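Local coordinates for hypothetical nigD-like protein (Bacteroides caccae, PDB 3QWN) that probably acts as an immunity protein of the NigD-like family, though its precise activity is not established, at residues R109-M114 and Y163-L168. Residues are numbered along the deposited sequence; the frame is centred on the assembly and turned at random.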
loop_
_atom_site.group_PDB
_atom_site.type_symbol
_atom_site.label_atom_id
_atom_site.label_comp_id
_atom_site.label_asym_id
_atom_site.label_seq_id
_atom_site.Cartn_x
_atom_site.Cartn_y
_atom_site.Cartn_z
ATOM N N ARG A 109 10.111 -1.890 2.754
ATOM C CA ARG A 109 9.895 -3.196 3.379
ATOM C C ARG A 109 9.173 -4.226 2.483
ATOM O O ARG A 109 8.262 -4.925 2.928
ATOM C CB ARG A 109 9.184 -3.043 4.736
ATOM C CG ARG A 109 10.060 -3.769 5.751
ATOM C CD ARG A 109 9.795 -3.470 7.184
ATOM N NE ARG A 109 10.868 -2.708 7.828
ATOM C CZ ARG A 109 11.571 -3.137 8.874
ATOM N NH1 ARG A 109 11.360 -4.351 9.373
ATOM N NH2 ARG A 109 12.497 -2.359 9.422
ATOM N N GLY A 110 9.638 -4.334 1.248
ATOM C CA GLY A 110 9.113 -5.283 0.273
ATOM C C GLY A 110 7.855 -4.858 -0.449
ATOM O O GLY A 110 7.292 -5.645 -1.209
ATOM N N TYR A 111 7.405 -3.614 -0.227
ATOM C CA TYR A 111 6.213 -3.072 -0.869
ATOM C C TYR A 111 6.477 -1.753 -1.614
ATOM O O TYR A 111 7.471 -1.056 -1.350
ATOM C CB TYR A 111 5.145 -2.797 0.182
ATOM C CG TYR A 111 4.682 -3.974 0.999
ATOM C CD1 TYR A 111 3.604 -4.753 0.585
ATOM C CD2 TYR A 111 5.222 -4.226 2.256
ATOM C CE1 TYR A 111 3.150 -5.831 1.349
ATOM C CE2 TYR A 111 4.752 -5.270 3.050
ATOM C CZ TYR A 111 3.706 -6.065 2.597
ATOM O OH TYR A 111 3.214 -7.071 3.407
ATOM N N LEU A 112 5.531 -1.391 -2.510
ATOM C CA LEU A 112 5.440 -0.086 -3.136
ATOM C C LEU A 112 4.294 0.607 -2.362
ATOM O O LEU A 112 3.137 0.255 -2.558
ATOM C CB LEU A 112 5.216 -0.152 -4.668
ATOM C CG LEU A 112 4.931 1.210 -5.349
ATOM C CD1 LEU A 112 6.192 2.079 -5.433
ATOM C CD2 LEU A 112 4.266 1.033 -6.717
ATOM N N ASN A 113 4.628 1.497 -1.402
ATOM C CA ASN A 113 3.629 2.156 -0.550
ATOM C C ASN A 113 3.172 3.478 -1.124
ATOM O O ASN A 113 3.934 4.164 -1.784
ATOM C CB ASN A 113 4.155 2.374 0.870
ATOM C CG ASN A 113 4.921 1.195 1.363
ATOM O OD1 ASN A 113 4.351 0.206 1.717
ATOM N ND2 ASN A 113 6.222 1.201 1.209
HETATM N N MSE A 114 1.916 3.798 -0.907
HETATM C CA MSE A 114 1.372 5.042 -1.386
HETATM C C MSE A 114 0.194 5.458 -0.572
HETATM O O MSE A 114 -0.577 4.619 -0.081
HETATM C CB MSE A 114 1.005 5.026 -2.897
HETATM C CG MSE A 114 -0.219 4.201 -3.277
HETATM SE SE MSE A 114 -0.283 3.926 -5.247
HETATM C CE MSE A 114 1.227 2.697 -5.391
ATOM N N TYR A 163 -4.836 4.057 1.515
ATOM C CA TYR A 163 -3.497 3.549 1.739
ATOM C C TYR A 163 -3.316 2.227 1.026
ATOM O O TYR A 163 -4.087 1.311 1.250
ATOM C CB TYR A 163 -3.259 3.403 3.260
ATOM C CG TYR A 163 -3.516 4.691 4.010
ATOM C CD1 TYR A 163 -2.536 5.680 4.102
ATOM C CD2 TYR A 163 -4.753 4.938 4.613
ATOM C CE1 TYR A 163 -2.771 6.873 4.803
ATOM C CE2 TYR A 163 -5.002 6.134 5.301
ATOM C CZ TYR A 163 -4.003 7.082 5.417
ATOM O OH TYR A 163 -4.257 8.234 6.131
ATOM N N LEU A 164 -2.293 2.140 0.164
ATOM C CA LEU A 164 -1.955 0.934 -0.587
ATOM C C LEU A 164 -0.515 0.481 -0.300
ATOM O O LEU A 164 0.380 1.300 -0.211
ATOM C CB LEU A 164 -2.113 1.193 -2.109
ATOM C CG LEU A 164 -3.495 0.975 -2.731
ATOM C CD1 LEU A 164 -4.496 2.067 -2.321
ATOM C CD2 LEU A 164 -3.390 0.948 -4.206
ATOM N N SER A 165 -0.299 -0.824 -0.186
ATOM C CA SER A 165 1.017 -1.432 -0.028
ATOM C C SER A 165 1.055 -2.541 -1.040
ATOM O O SER A 165 0.399 -3.567 -0.841
ATOM C CB SER A 165 1.239 -1.937 1.395
ATOM O OG SER A 165 1.980 -1.026 2.187
ATOM N N VAL A 166 1.666 -2.277 -2.199
ATOM C CA VAL A 166 1.743 -3.241 -3.289
ATOM C C VAL A 166 2.883 -4.243 -3.002
ATOM O O VAL A 166 4.051 -3.828 -3.038
ATOM C CB VAL A 166 1.932 -2.558 -4.679
ATOM C CG1 VAL A 166 1.842 -3.585 -5.796
ATOM C CG2 VAL A 166 0.923 -1.439 -4.900
ATOM N N PRO A 167 2.581 -5.555 -2.762
ATOM C CA PRO A 167 3.672 -6.542 -2.529
ATOM C C PRO A 167 4.569 -6.745 -3.749
ATOM O O PRO A 167 4.065 -6.871 -4.859
ATOM C CB PRO A 167 2.917 -7.832 -2.180
ATOM C CG PRO A 167 1.562 -7.656 -2.780
ATOM C CD PRO A 167 1.248 -6.194 -2.688
ATOM N N LEU A 168 5.894 -6.779 -3.545
ATOM C CA LEU A 168 6.853 -6.913 -4.646
ATOM C C LEU A 168 7.677 -8.216 -4.575
ATOM O O LEU A 168 8.665 -8.363 -5.300
ATOM C CB LEU A 168 7.801 -5.688 -4.682
ATOM C CG LEU A 168 7.183 -4.302 -4.714
ATOM C CD1 LEU A 168 8.255 -3.238 -4.494
ATOM C CD2 LEU A 168 6.406 -4.067 -5.990
#
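Leu-164 and Met-114 form a hydrogen-bonded antiparallel pair, Leu-164 N reaching Met-114 O at 3.0 Å and Met-114 N returning to Leu-164 O, both donors in the carbonyl planes. Beside these bonds CG of the selenomethionine Met-114 rests 3.7 Å from CB of Leu-164, and a bend at chi3 (71°) turns its CE toward CG2 of Val-166. Ser-165 and Asn-113 project from the other face, where Ser-165 OG donates to Asn-113 OD1 (2.7 Å) in the plane of the amide carbonyl. Arg-54 grips the same two atoms, its NE bonded to Ser-165 OG and its NH2 to Asn-113 OD1, so the two buried side chains share one guanidinium partner. Val-166 pairs with Leu-112 through two more backbone bonds, and its CB meets CB of Leu-112 at 4.1 Å. Pro-167 faces Tyr-111 in a non-hydrogen-bonded pair, its N 3.6 Å from CD1 of Tyr-111 at the edge of the ring. Past the strand, Leu-168 N donates to Gly-110 O at 2.9 Å and continues the pairing into the turn, while its CD1 lies against the Tyr-111 backbone. Strand 111-120 is the middle member of an antiparallel three-stranded sheet, between 158-167 and 101-108. The face with Leu-112, Leu-164 and Met-114 packs on strands 142-150 and 181-190, as expected of a beta sandwich core.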